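Local coordinates for protein esterase (Thermotoga maritima, PDB 3DOH) that acts as a thermostable esterase, hydrolysing carboxylic ester bonds with an alpha/beta-hydrolase domain joined to an immunoglobulin-like domain, at residues A[25-30]-A[81-86]; A[108-113]-A[131-136]; A[310-315]-A[368-373]; A[315-320]-A[346-351]. All blocks are in the same frame, centred on the assembly; numbering follows the deposited sequence.

Contact 1: residues A[25-30]-A[81-86]; sequences VVIEYP and VVLELS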
loop_
_atom_site.group_PDB
_atom_site.type_symbol
_atom_site.label_atom_id
_atom_site.label_comp_id
_atom_site.label_asym_id
_atom_site.label_seq_id
_atom_site.Cartn_x
_atom_site.Cartn_y
_atom_site.Cartn_z
ATOM N N VAL A 25 -7.580 3.202 30.002
ATOM C CA VAL A 25 -6.833 3.109 31.220
ATOM C C VAL A 25 -6.876 4.515 31.796
ATOM O O VAL A 25 -6.554 5.490 31.103
ATOM C CB VAL A 25 -5.386 2.653 30.931
ATOM C CG1 VAL A 25 -4.480 3.034 32.054
ATOM C CG2 VAL A 25 -5.332 1.159 30.682
ATOM N N VAL A 26 -7.316 4.611 33.044
ATOM C CA VAL A 26 -7.363 5.889 33.765
ATOM C C VAL A 26 -6.357 5.935 34.922
ATOM O O VAL A 26 -6.367 5.078 35.817
ATOM C CB VAL A 26 -8.779 6.172 34.323
ATOM C CG1 VAL A 26 -8.768 7.350 35.252
ATOM C CG2 VAL A 26 -9.772 6.427 33.189
ATOM N N ILE A 27 -5.504 6.949 34.914
ATOM C CA ILE A 27 -4.495 7.105 35.958
ATOM C C ILE A 27 -4.909 8.253 36.865
ATOM O O ILE A 27 -5.194 9.331 36.375
ATOM C CB ILE A 27 -3.091 7.407 35.366
ATOM C CG1 ILE A 27 -2.744 6.403 34.232
ATOM C CG2 ILE A 27 -2.053 7.501 36.512
ATOM C CD1 ILE A 27 -1.711 6.849 33.229
ATOM N N GLU A 28 -4.973 8.008 38.173
ATOM C CA GLU A 28 -5.243 9.085 39.141
ATOM C C GLU A 28 -3.919 9.595 39.671
ATOM O O GLU A 28 -3.232 8.898 40.436
ATOM C CB GLU A 28 -6.154 8.649 40.305
ATOM C CG GLU A 28 -6.402 9.788 41.320
ATOM C CD GLU A 28 -7.535 9.522 42.338
ATOM O OE1 GLU A 28 -7.657 8.416 42.911
ATOM O OE2 GLU A 28 -8.314 10.463 42.575
ATOM N N TYR A 29 -3.571 10.803 39.247
ATOM C CA TYR A 29 -2.362 11.472 39.678
ATOM C C TYR A 29 -2.521 12.178 41.034
ATOM O O TYR A 29 -3.640 12.540 41.408
ATOM C CB TYR A 29 -1.946 12.456 38.590
ATOM C CG TYR A 29 -1.184 11.768 37.470
ATOM C CD1 TYR A 29 0.179 11.479 37.606
ATOM C CD2 TYR A 29 -1.823 11.389 36.284
ATOM C CE1 TYR A 29 0.888 10.849 36.585
ATOM C CE2 TYR A 29 -1.125 10.768 35.252
ATOM C CZ TYR A 29 0.229 10.494 35.405
ATOM O OH TYR A 29 0.938 9.861 34.396
ATOM N N PRO A 30 -1.396 12.368 41.786
ATOM C CA PRO A 30 -1.487 13.072 43.087
ATOM C C PRO A 30 -1.969 14.550 42.984
ATOM O O PRO A 30 -2.686 15.005 43.863
ATOM C CB PRO A 30 -0.058 12.937 43.674
ATOM C CG PRO A 30 0.608 11.843 42.900
ATOM C CD PRO A 30 0.001 11.940 41.520
ATOM N N VAL A 81 -6.139 11.055 34.376
ATOM C CA VAL A 81 -5.692 11.020 33.002
ATOM C C VAL A 81 -6.227 9.745 32.337
ATOM O O VAL A 81 -6.006 8.610 32.809
ATOM C CB VAL A 81 -4.150 11.172 32.899
ATOM C CG1 VAL A 81 -3.624 10.737 31.521
ATOM C CG2 VAL A 81 -3.752 12.609 33.220
ATOM N N VAL A 82 -6.958 9.982 31.250
ATOM C CA VAL A 82 -7.553 8.957 30.447
ATOM C C VAL A 82 -6.710 8.669 29.228
ATOM O O VAL A 82 -6.361 9.564 28.463
ATOM C CB VAL A 82 -8.959 9.365 29.965
ATOM C CG1 VAL A 82 -9.518 8.335 28.908
ATOM C CG2 VAL A 82 -9.902 9.461 31.138
ATOM N N LEU A 83 -6.415 7.393 29.053
ATOM C CA LEU A 83 -5.731 6.906 27.883
ATOM C C LEU A 83 -6.734 6.026 27.189
ATOM O O LEU A 83 -7.069 4.964 27.699
ATOM C CB LEU A 83 -4.556 6.021 28.310
ATOM C CG LEU A 83 -3.469 6.604 29.214
ATOM C CD1 LEU A 83 -2.464 5.537 29.466
ATOM C CD2 LEU A 83 -2.825 7.831 28.578
ATOM N N GLU A 84 -7.238 6.445 26.042
ATOM C CA GLU A 84 -8.184 5.622 25.329
ATOM C C GLU A 84 -7.442 4.613 24.449
ATOM O O GLU A 84 -6.380 4.898 23.915
ATOM C CB GLU A 84 -9.162 6.534 24.586
ATOM C CG GLU A 84 -9.365 6.218 23.120
ATOM C CD GLU A 84 -10.803 6.405 22.673
ATOM O OE1 GLU A 84 -11.516 7.274 23.249
ATOM O OE2 GLU A 84 -11.217 5.649 21.756
ATOM N N LEU A 85 -7.988 3.418 24.307
ATOM C CA LEU A 85 -7.304 2.339 23.568
ATOM C C LEU A 85 -8.068 1.833 22.331
ATOM O O LEU A 85 -9.285 1.737 22.350
ATOM C CB LEU A 85 -6.998 1.176 24.518
ATOM C CG LEU A 85 -6.407 1.589 25.875
ATOM C CD1 LEU A 85 -6.401 0.366 26.754
ATOM C CD2 LEU A 85 -4.989 2.199 25.762
ATOM N N SER A 86 -7.355 1.496 21.263
ATOM C CA SER A 86 -8.028 1.013 20.075
ATOM C C SER A 86 -8.807 -0.206 20.403
ATOM O O SER A 86 -8.267 -1.175 20.879
ATOM C CB SER A 86 -7.078 0.677 18.906
ATOM O OG SER A 86 -7.854 0.257 17.763
#
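Val81 and Ile27 form a hydrogen-bonded pair in a sheet of the Ig-like N-terminal domain, where strands 25-29 and 81-85 run antiparallel at 164°. Ile27 N gives to Val81 O at 2.7 Å, and Val81 N gives to Ile27 O at 2.8 Å. The Val81 side chain also touches Tyr29. Its CB lies at the ring edge, in plane, and its CG2 approaches obliquely, 3.8 Å from Tyr29 CE2. Ile27 CG2 rests over one face of that ring, and the hydroxyl is hydrogen-bonded to Gln114. Val82 comes next and turns to the other face of the sheet. It makes a non-hydrogen-bonded pair with Val26, and the two side chains meet through Val82 CG2 and Val26 CG2 at 3.7 Å. Leu83 is back on the face of Val81 and shares two backbone bonds with Val25. Leu83 CG is anti to its own carbonyl carbon (chi1 -58°). This places CD1 4.1 Å from both Ile27 CD1 and Val25 CG1. Phe43 and Val45 also pack on Leu83. Further along, Leu85 CD1 crosses to Val25 CG2, 4.1 Å away.

Contact 2: residues A[108-113]-A[131-136]; sequences LDYIVS and SKQTDE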
loop_
_atom_site.group_PDB
_atom_site.type_symbol
_atom_site.label_atom_id
_atom_site.label_comp_id
_atom_site.label_asym_id
_atom_site.label_seq_id
_atom_site.Cartn_x
_atom_site.Cartn_y
_atom_site.Cartn_z
ATOM N N LEU A 108 -7.293 -10.192 34.296
ATOM C CA LEU A 108 -6.691 -9.098 33.510
ATOM C C LEU A 108 -5.358 -8.652 34.044
ATOM O O LEU A 108 -5.218 -8.449 35.238
ATOM C CB LEU A 108 -7.635 -7.889 33.397
ATOM C CG LEU A 108 -8.819 -8.117 32.466
ATOM C CD1 LEU A 108 -9.776 -6.921 32.484
ATOM C CD2 LEU A 108 -8.269 -8.415 31.065
ATOM N N ASP A 109 -4.427 -8.419 33.129
ATOM C CA ASP A 109 -3.055 -8.246 33.460
ATOM C C ASP A 109 -2.276 -7.204 32.607
ATOM O O ASP A 109 -1.811 -7.480 31.481
ATOM C CB ASP A 109 -2.418 -9.597 33.315
ATOM C CG ASP A 109 -1.533 -9.916 34.454
ATOM O OD1 ASP A 109 -0.694 -9.045 34.786
ATOM O OD2 ASP A 109 -1.695 -11.021 35.026
ATOM N N TYR A 110 -2.096 -6.021 33.179
ATOM C CA TYR A 110 -1.657 -4.883 32.439
ATOM C C TYR A 110 -0.527 -4.191 33.115
ATOM O O TYR A 110 -0.438 -4.142 34.342
ATOM C CB TYR A 110 -2.786 -3.886 32.327
ATOM C CG TYR A 110 -3.675 -4.107 31.151
ATOM C CD1 TYR A 110 -4.417 -5.291 31.012
ATOM C CD2 TYR A 110 -3.811 -3.124 30.170
ATOM C CE1 TYR A 110 -5.269 -5.478 29.918
ATOM C CE2 TYR A 110 -4.650 -3.302 29.079
ATOM C CZ TYR A 110 -5.374 -4.465 28.961
ATOM O OH TYR A 110 -6.184 -4.629 27.862
ATOM N N ILE A 111 0.336 -3.612 32.301
ATOM C CA ILE A 111 1.298 -2.686 32.819
ATOM C C ILE A 111 1.228 -1.435 31.969
ATOM O O ILE A 111 1.015 -1.520 30.749
ATOM C CB ILE A 111 2.691 -3.324 32.954
ATOM C CG1 ILE A 111 3.758 -2.300 33.316
ATOM C CG2 ILE A 111 3.066 -4.102 31.724
ATOM C CD1 ILE A 111 5.047 -3.041 33.752
ATOM N N VAL A 112 1.361 -0.299 32.652
ATOM C CA VAL A 112 1.144 0.986 32.101
ATOM C C VAL A 112 2.334 1.841 32.421
ATOM O O VAL A 112 2.903 1.731 33.521
ATOM C CB VAL A 112 -0.065 1.637 32.764
ATOM C CG1 VAL A 112 -0.291 3.087 32.251
ATOM C CG2 VAL A 112 -1.279 0.804 32.527
ATOM N N SER A 113 2.696 2.722 31.483
ATOM C CA SER A 113 3.738 3.690 31.741
ATOM C C SER A 113 3.492 5.108 31.284
ATOM O O SER A 113 3.011 5.362 30.180
ATOM C CB SER A 113 5.022 3.238 31.101
ATOM O OG SER A 113 5.684 2.402 31.993
ATOM N N SER A 131 3.833 0.651 36.182
ATOM C CA SER A 131 2.900 0.056 37.132
ATOM C C SER A 131 2.023 -1.002 36.470
ATOM O O SER A 131 1.559 -0.823 35.344
ATOM C CB SER A 131 2.026 1.136 37.773
ATOM O OG SER A 131 1.112 0.572 38.697
ATOM N N LYS A 132 1.799 -2.106 37.177
ATOM C CA LYS A 132 0.614 -2.962 36.940
ATOM C C LYS A 132 -0.643 -2.104 37.223
ATOM O O LYS A 132 -0.529 -0.979 37.725
ATOM C CB LYS A 132 0.654 -4.211 37.830
ATOM C CG LYS A 132 1.567 -5.350 37.334
ATOM C CD LYS A 132 2.373 -5.929 38.527
ATOM C CE LYS A 132 3.054 -7.332 38.273
ATOM N NZ LYS A 132 3.948 -7.457 37.029
ATOM N N GLN A 133 -1.826 -2.594 36.856
ATOM C CA GLN A 133 -3.068 -1.906 37.211
ATOM C C GLN A 133 -3.417 -2.154 38.681
ATOM O O GLN A 133 -2.904 -3.069 39.309
ATOM C CB GLN A 133 -4.222 -2.394 36.354
ATOM C CG GLN A 133 -4.815 -3.708 36.787
ATOM C CD GLN A 133 -4.140 -4.873 36.111
ATOM O OE1 GLN A 133 -4.638 -5.991 36.149
ATOM N NE2 GLN A 133 -3.012 -4.623 35.464
ATOM N N THR A 134 -4.326 -1.341 39.210
ATOM C CA THR A 134 -4.745 -1.467 40.601
ATOM C C THR A 134 -6.263 -1.552 40.761
ATOM O O THR A 134 -6.781 -1.442 41.872
ATOM C CB THR A 134 -4.212 -0.303 41.458
ATOM O OG1 THR A 134 -2.885 -0.605 41.906
ATOM C CG2 THR A 134 -5.110 -0.074 42.664
ATOM N N ASP A 135 -6.967 -1.737 39.656
ATOM C CA ASP A 135 -8.404 -1.531 39.648
ATOM C C ASP A 135 -8.937 -1.830 38.265
ATOM O O ASP A 135 -8.340 -1.441 37.261
ATOM C CB ASP A 135 -8.740 -0.091 40.042
ATOM C CG ASP A 135 -8.969 0.067 41.532
ATOM O OD1 ASP A 135 -10.107 -0.168 41.988
ATOM O OD2 ASP A 135 -8.011 0.428 42.247
ATOM N N GLU A 136 -10.066 -2.522 38.209
ATOM C CA GLU A 136 -10.842 -2.537 36.996
ATOM C C GLU A 136 -12.026 -1.607 37.284
ATOM O O GLU A 136 -12.271 -1.279 38.431
ATOM C CB GLU A 136 -11.264 -3.973 36.672
ATOM C CG GLU A 136 -10.096 -4.992 36.705
ATOM C CD GLU A 136 -10.449 -6.366 36.119
ATOM O OE1 GLU A 136 -11.580 -6.540 35.644
ATOM O OE2 GLU A 136 -9.597 -7.276 36.112
#
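Val112 and Ser131 hold the tight end of this contact. Val112 N gives a nearly straight bond to Ser131 O at 2.7 Å; the return bond, from Ser131 N to Val112 O, is weak. Ser131 O is also met by Ile111, through a CA-H...O contact from Ile111 CA at 3.1 Å. Tyr110 O faces Lys132 CA in the same way at 3.0 Å and takes a weak bond from Gln133 N. The Gln133 chain bends at chi2 (-90°), and this lays its amide along the backbone of Leu108 and Tyr110. Were Gln133 an alanine, a gap would probably open beside Tyr110, and the Leu108 and Tyr110 backbone would lose the amide next to it. The pairing is antiparallel and belongs to the sheet of the Ig-like N-terminal domain. Strand 129-139 then changes neighbour, since Thr134 and Asp135 hydrogen-bond to strand 8-16. The far side is looser. Leu108 CB lies 3.4 Å from Glu136 OE2, and the two side chains cross obliquely, leucine carbon against carboxylate oxygen. Glu136 OE1 makes a salt bridge to Arg105 and a hydrogen bond to His138. Lys132 is exposed, and its NZ stays 5.4 Å from Asp109 OD1.

Contact 3: residues A[310-315]-A[368-373]; sequences PIWVFH and NQEAIE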
loop_
_atom_site.group_PDB
_atom_site.type_symbol
_atom_site.label_atom_id
_atom_site.label_comp_id
_atom_site.label_asym_id
_atom_site.label_seq_id
_atom_site.Cartn_x
_atom_site.Cartn_y
_atom_site.Cartn_z
ATOM N N PRO A 310 -46.200 -11.172 20.581
ATOM C CA PRO A 310 -45.308 -10.558 19.550
ATOM C C PRO A 310 -43.871 -11.105 19.611
ATOM O O PRO A 310 -43.255 -11.130 20.675
ATOM C CB PRO A 310 -45.340 -9.049 19.879
ATOM C CG PRO A 310 -46.652 -8.847 20.684
ATOM C CD PRO A 310 -46.832 -10.161 21.457
ATOM N N ILE A 311 -43.353 -11.556 18.470
ATOM C CA ILE A 311 -42.076 -12.247 18.445
ATOM C C ILE A 311 -41.291 -11.749 17.250
ATOM O O ILE A 311 -41.801 -11.734 16.148
ATOM C CB ILE A 311 -42.295 -13.806 18.305
ATOM C CG1 ILE A 311 -42.991 -14.353 19.565
ATOM C CG2 ILE A 311 -40.975 -14.535 18.018
ATOM C CD1 ILE A 311 -43.362 -15.829 19.536
ATOM N N TRP A 312 -40.035 -11.362 17.441
ATOM C CA TRP A 312 -39.215 -10.966 16.305
ATOM C C TRP A 312 -37.989 -11.871 16.318
ATOM O O TRP A 312 -37.108 -11.750 17.168
ATOM C CB TRP A 312 -38.868 -9.484 16.371
ATOM C CG TRP A 312 -38.182 -8.954 15.163
ATOM C CD1 TRP A 312 -37.519 -9.672 14.222
ATOM C CD2 TRP A 312 -38.034 -7.574 14.787
ATOM N NE1 TRP A 312 -36.986 -8.836 13.267
ATOM C CE2 TRP A 312 -37.292 -7.543 13.590
ATOM C CE3 TRP A 312 -38.468 -6.363 15.343
ATOM C CZ2 TRP A 312 -36.973 -6.348 12.930
ATOM C CZ3 TRP A 312 -38.148 -5.164 14.690
ATOM C CH2 TRP A 312 -37.407 -5.170 13.502
ATOM N N VAL A 313 -37.981 -12.813 15.384
ATOM C CA VAL A 313 -36.919 -13.791 15.234
ATOM C C VAL A 313 -35.752 -13.240 14.375
ATOM O O VAL A 313 -35.962 -12.491 13.421
ATOM C CB VAL A 313 -37.503 -15.031 14.556
ATOM C CG1 VAL A 313 -36.486 -16.175 14.490
ATOM C CG2 VAL A 313 -38.751 -15.483 15.276
ATOM N N PHE A 314 -34.526 -13.612 14.723
ATOM C CA PHE A 314 -33.326 -13.211 13.996
ATOM C C PHE A 314 -32.462 -14.482 13.833
ATOM O O PHE A 314 -32.398 -15.323 14.767
ATOM C CB PHE A 314 -32.534 -12.133 14.777
ATOM C CG PHE A 314 -33.221 -10.790 14.873
ATOM C CD1 PHE A 314 -34.210 -10.553 15.833
ATOM C CD2 PHE A 314 -32.888 -9.749 13.998
ATOM C CE1 PHE A 314 -34.854 -9.275 15.911
ATOM C CE2 PHE A 314 -33.536 -8.474 14.083
ATOM C CZ PHE A 314 -34.508 -8.243 15.029
ATOM N N HIS A 315 -31.803 -14.629 12.673
ATOM C CA HIS A 315 -30.924 -15.763 12.384
ATOM C C HIS A 315 -30.116 -15.362 11.148
ATOM O O HIS A 315 -30.558 -14.539 10.361
ATOM C CB HIS A 315 -31.774 -16.992 12.047
ATOM C CG HIS A 315 -31.167 -18.298 12.464
ATOM N ND1 HIS A 315 -29.904 -18.696 12.075
ATOM C CD2 HIS A 315 -31.673 -19.316 13.196
ATOM C CE1 HIS A 315 -29.651 -19.889 12.576
ATOM N NE2 HIS A 315 -30.716 -20.293 13.244
ATOM N N ASN A 368 -29.725 -3.071 16.642
ATOM C CA ASN A 368 -30.862 -2.587 15.872
ATOM C C ASN A 368 -31.860 -1.749 16.708
ATOM O O ASN A 368 -32.649 -2.299 17.513
ATOM C CB ASN A 368 -31.537 -3.810 15.271
ATOM C CG ASN A 368 -32.627 -3.478 14.274
ATOM O OD1 ASN A 368 -33.337 -2.462 14.391
ATOM N ND2 ASN A 368 -32.809 -4.388 13.303
ATOM N N GLN A 369 -31.831 -0.427 16.521
ATOM C CA GLN A 369 -32.674 0.502 17.302
ATOM C C GLN A 369 -34.163 0.202 17.078
ATOM O O GLN A 369 -34.973 0.375 17.985
ATOM C CB GLN A 369 -32.309 2.009 17.060
ATOM C CG GLN A 369 -33.392 3.005 17.607
ATOM C CD GLN A 369 -32.957 4.496 17.737
ATOM O OE1 GLN A 369 -32.162 5.004 16.939
ATOM N NE2 GLN A 369 -33.516 5.203 18.745
ATOM N N GLU A 370 -34.510 -0.259 15.886
ATOM C CA GLU A 370 -35.884 -0.589 15.535
ATOM C C GLU A 370 -36.383 -1.734 16.443
ATOM O O GLU A 370 -37.467 -1.665 17.035
ATOM C CB GLU A 370 -35.956 -1.005 14.041
ATOM C CG GLU A 370 -37.024 -0.290 13.187
ATOM C CD GLU A 370 -37.885 -1.232 12.242
ATOM O OE1 GLU A 370 -37.352 -1.831 11.237
ATOM O OE2 GLU A 370 -39.123 -1.342 12.513
ATOM N N ALA A 371 -35.552 -2.767 16.559
ATOM C CA ALA A 371 -35.828 -3.958 17.373
ATOM C C ALA A 371 -36.041 -3.617 18.842
ATOM O O ALA A 371 -37.028 -4.049 19.464
ATOM C CB ALA A 371 -34.694 -4.952 17.231
ATOM N N ILE A 372 -35.111 -2.841 19.389
ATOM C CA ILE A 372 -35.234 -2.312 20.757
ATOM C C ILE A 372 -36.540 -1.528 20.971
ATOM O O ILE A 372 -37.317 -1.811 21.904
ATOM C CB ILE A 372 -34.001 -1.473 21.095
ATOM C CG1 ILE A 372 -32.810 -2.411 21.281
ATOM C CG2 ILE A 372 -34.254 -0.588 22.295
ATOM C CD1 ILE A 372 -31.520 -1.752 20.976
ATOM N N GLU A 373 -36.811 -0.586 20.064
ATOM C CA GLU A 373 -37.998 0.254 20.184
ATOM C C GLU A 373 -39.232 -0.607 20.126
ATOM O O GLU A 373 -40.159 -0.436 20.954
ATOM C CB GLU A 373 -38.038 1.301 19.073
ATOM C CG GLU A 373 -37.239 2.575 19.394
ATOM C CD GLU A 373 -37.610 3.161 20.761
ATOM O OE1 GLU A 373 -36.735 3.143 21.663
ATOM O OE2 GLU A 373 -38.781 3.603 20.943
#
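Trp312 and Phe314 extend from strand 311-315 to Ala371, on the first turn of helix 369-373. The strand belongs to the central sheet of the alpha/beta-hydrolase domain, and the helix runs roughly antiparallel to it, at 151°, with the axes of these short segments 10.8 Å apart. The apolar contacts centre on Ala371. Trp312 CZ3 comes 3.7 Å from Ala371 CA, and Phe314 CZ lies 4.0 Å from Ala371 CB. Trp312 CG is anti to its backbone N (chi1 -172°), which carries the indole out to the helix. One face of the indole takes both Ala371 CB and Phe314 CZ, each offset toward the rim. Trp374 adds an edge-to-face ring contact.

Polar groups meet the rings at their edges. Glu370 OE1 lies near the indole plane, 4.0 Å from Trp312 CH2, with the carboxylate turned 64° from the ring. Asn368 ND2 sits at the edge of the Phe314 ring, 4.2 Å from CE2.

The helix end keeps its own bonds. Asn368 is the N-cap, and its OD1 accepts from Ala371 N at 3.1 Å, with the donor above the carbonyl plane. A second bond to OD1, from Glu370 N, is weak. Trp312 NE1 is hydrogen-bonded to Thr344 on the neighbouring strand 341-346.

No hydrogen bond joins the two segments. The helix is therefore held to the strand here by the fit of two rings against a small alanine. The carboxylate oxygen at the indole edge probably adds a mild attraction to the ring hydrogens.

Contact 4: residues A[315-320]-A[346-351]; sequences HAEDDP and YEKGFM. With SO4 (sulfate ion), chain D.
The backbones of Ala316 and Tyr346 run parallel, with a weak bond from Tyr346 N to His315 O at 3.0 Å and a straighter one from Glu317 N to Tyr346 O at 2.8 Å. Both chains then turn, type I at 316-319 and type II at 347-350. Ala316 CB packs on Tyr346 CB and on Met351 CG, at 4.0 Å from each. The Tyr346 hydroxyl is hydrogen-bonded to Thr365. These are the ends of two neighbouring parallel strands in the alpha/beta-hydrolase sheet. The turn after the first strand leads to Asp319, hydrogen-bonded to His359 and probably the acid of a Ser-His-Asp triad. Beside it, Asp318 CG sits between its backbone N and carbonyl carbon (chi1 47°), and OD2 reaches Gly349 N at 3.0 Å. The N-H comes from above the carboxylate plane. Replacing Asp318 by an alanine is likely to leave Gly349 N without its acceptor and the 347-350 turn less firmly held. Glu317 OE1 lies against Lys348 CB at 3.2 Å, while Lys348 NZ stays 5.1 Å from Glu317 OE1. A sulfate, probably from the crystallisation liquor, takes a bond from Lys348 N to its O3 at 3.0 Å and another from Arg207 of a neighbouring subunit.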
loop_
_atom_site.group_PDB
_atom_site.type_symbol
_atom_site.label_atom_id
_atom_site.label_comp_id
_atom_site.label_asym_id
_atom_site.label_seq_id
_atom_site.Cartn_x
_atom_site.Cartn_y
_atom_site.Cartn_z
ATOM N N HIS A 315 -31.803 -14.629 12.673
ATOM C CA HIS A 315 -30.924 -15.763 12.384
ATOM C C HIS A 315 -30.116 -15.362 11.148
ATOM O O HIS A 315 -30.558 -14.539 10.361
ATOM C CB HIS A 315 -31.774 -16.992 12.047
ATOM C CG HIS A 315 -31.167 -18.298 12.464
ATOM N ND1 HIS A 315 -29.904 -18.696 12.075
ATOM C CD2 HIS A 315 -31.673 -19.316 13.196
ATOM C CE1 HIS A 315 -29.651 -19.889 12.576
ATOM N NE2 HIS A 315 -30.716 -20.293 13.244
ATOM N N ALA A 316 -28.935 -15.926 10.951
ATOM C CA ALA A 316 -28.209 -15.653 9.713
ATOM C C ALA A 316 -28.325 -16.884 8.865
ATOM O O ALA A 316 -28.159 -18.013 9.370
ATOM C CB ALA A 316 -26.766 -15.336 9.974
ATOM N N GLU A 317 -28.587 -16.650 7.571
ATOM C CA GLU A 317 -28.746 -17.707 6.569
ATOM C C GLU A 317 -27.646 -18.773 6.595
ATOM O O GLU A 317 -27.924 -19.973 6.478
ATOM C CB GLU A 317 -28.794 -17.081 5.194
ATOM C CG GLU A 317 -29.159 -18.080 4.116
ATOM C CD GLU A 317 -27.955 -18.856 3.611
ATOM O OE1 GLU A 317 -26.805 -18.457 3.891
ATOM O OE2 GLU A 317 -28.150 -19.878 2.945
ATOM N N ASP A 318 -26.405 -18.310 6.724
ATOM C CA ASP A 318 -25.240 -19.184 6.732
ATOM C C ASP A 318 -24.697 -19.473 8.117
ATOM O O ASP A 318 -23.495 -19.681 8.232
ATOM C CB ASP A 318 -24.101 -18.582 5.890
ATOM C CG ASP A 318 -23.860 -17.127 6.189
ATOM O OD1 ASP A 318 -24.584 -16.521 7.014
ATOM O OD2 ASP A 318 -22.956 -16.562 5.581
ATOM N N ASP A 319 -25.539 -19.457 9.164
ATOM C CA ASP A 319 -25.081 -19.885 10.503
ATOM C C ASP A 319 -24.632 -21.360 10.415
ATOM O O ASP A 319 -25.450 -22.218 10.123
ATOM C CB ASP A 319 -26.179 -19.684 11.567
ATOM C CG ASP A 319 -25.746 -20.119 12.992
ATOM O OD1 ASP A 319 -24.795 -20.915 13.176
ATOM O OD2 ASP A 319 -26.403 -19.682 13.956
ATOM N N PRO A 320 -23.332 -21.646 10.643
ATOM C CA PRO A 320 -22.825 -23.007 10.529
ATOM C C PRO A 320 -22.970 -23.848 11.809
ATOM O O PRO A 320 -22.640 -25.043 11.802
ATOM C CB PRO A 320 -21.345 -22.787 10.253
ATOM C CG PRO A 320 -21.012 -21.585 11.050
ATOM C CD PRO A 320 -22.263 -20.707 11.034
ATOM N N TYR A 346 -30.520 -12.472 8.171
ATOM C CA TYR A 346 -29.284 -11.989 7.583
ATOM C C TYR A 346 -28.767 -12.861 6.417
ATOM O O TYR A 346 -28.437 -14.038 6.612
ATOM C CB TYR A 346 -28.197 -11.848 8.676
ATOM C CG TYR A 346 -28.585 -10.924 9.812
ATOM C CD1 TYR A 346 -28.672 -9.547 9.601
ATOM C CD2 TYR A 346 -28.866 -11.422 11.090
ATOM C CE1 TYR A 346 -29.041 -8.667 10.619
ATOM C CE2 TYR A 346 -29.232 -10.556 12.138
ATOM C CZ TYR A 346 -29.314 -9.170 11.882
ATOM O OH TYR A 346 -29.676 -8.283 12.861
ATOM N N GLU A 347 -28.714 -12.258 5.222
ATOM C CA GLU A 347 -28.186 -12.892 4.003
ATOM C C GLU A 347 -26.782 -13.496 4.167
ATOM O O GLU A 347 -25.914 -12.911 4.837
ATOM C CB GLU A 347 -28.056 -11.867 2.883
ATOM C CG GLU A 347 -29.306 -11.416 2.219
ATOM C CD GLU A 347 -28.975 -10.398 1.093
ATOM O OE1 GLU A 347 -28.679 -9.218 1.441
ATOM O OE2 GLU A 347 -28.991 -10.783 -0.130
ATOM N N LYS A 348 -26.573 -14.627 3.486
ATOM C CA LYS A 348 -25.248 -15.237 3.312
ATOM C C LYS A 348 -24.217 -14.189 2.996
ATOM O O LYS A 348 -24.439 -13.357 2.122
ATOM C CB LYS A 348 -25.274 -16.230 2.160
ATOM C CG LYS A 348 -23.912 -16.864 1.862
ATOM C CD LYS A 348 -24.028 -18.134 1.045
ATOM C CE LYS A 348 -22.654 -18.715 0.823
ATOM N NZ LYS A 348 -22.217 -19.452 2.025
ATOM N N GLY A 349 -23.097 -14.215 3.708
ATOM C CA GLY A 349 -22.074 -13.203 3.510
ATOM C C GLY A 349 -22.217 -11.891 4.291
ATOM O O GLY A 349 -21.208 -11.208 4.541
ATOM N N PHE A 350 -23.438 -11.519 4.674
ATOM C CA PHE A 350 -23.647 -10.269 5.405
ATOM C C PHE A 350 -22.765 -10.154 6.671
ATOM O O PHE A 350 -22.176 -9.083 6.973
ATOM C CB PHE A 350 -25.114 -10.092 5.786
ATOM C CG PHE A 350 -25.352 -8.980 6.756
ATOM C CD1 PHE A 350 -25.818 -7.755 6.321
ATOM C CD2 PHE A 350 -25.103 -9.148 8.100
ATOM C CE1 PHE A 350 -26.053 -6.703 7.227
ATOM C CE2 PHE A 350 -25.310 -8.110 9.007
ATOM C CZ PHE A 350 -25.792 -6.892 8.579
ATOM N N MET A 351 -22.705 -11.258 7.414
ATOM C CA MET A 351 -21.960 -11.285 8.646
ATOM C C MET A 351 -20.462 -11.119 8.374
ATOM O O MET A 351 -19.844 -10.179 8.931
ATOM C CB MET A 351 -22.259 -12.563 9.425
ATOM C CG MET A 351 -23.721 -12.700 9.849
ATOM S SD MET A 351 -24.206 -11.534 11.140
ATOM C CE MET A 351 -23.412 -12.275 12.532
HETATM S S SO4 D . -29.022 -15.927 0.673
HETATM O O1 SO4 D . -29.961 -14.957 0.042
HETATM O O2 SO4 D . -29.272 -17.342 0.462
HETATM O O3 SO4 D . -28.974 -15.659 2.115
HETATM O O4 SO4 D . -27.720 -15.769 0.035
#

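In the fold
From the N terminus, contact 1 closes first and joins strands 19-29 and 80-85 of the Ig-like domain. Contact 2 follows in series and closes a short loop between strands 110-114 and 129-139. The two lie about 11 Å apart between centres, and Val112 packs on Val25, Ile27 and Leu83. The chain then enters the alpha/beta-hydrolase domain, where contacts 3 and 4 lie about 37 to 39 Å from the first pair, centre to centre. Both start on strand 311-316 and share His315. Contact 4 returns at the end of strand 341-346. Contact 3 returns later, at helix 369-376, so its loop encloses contact 4. Phe314 touches Tyr346 where the two meet.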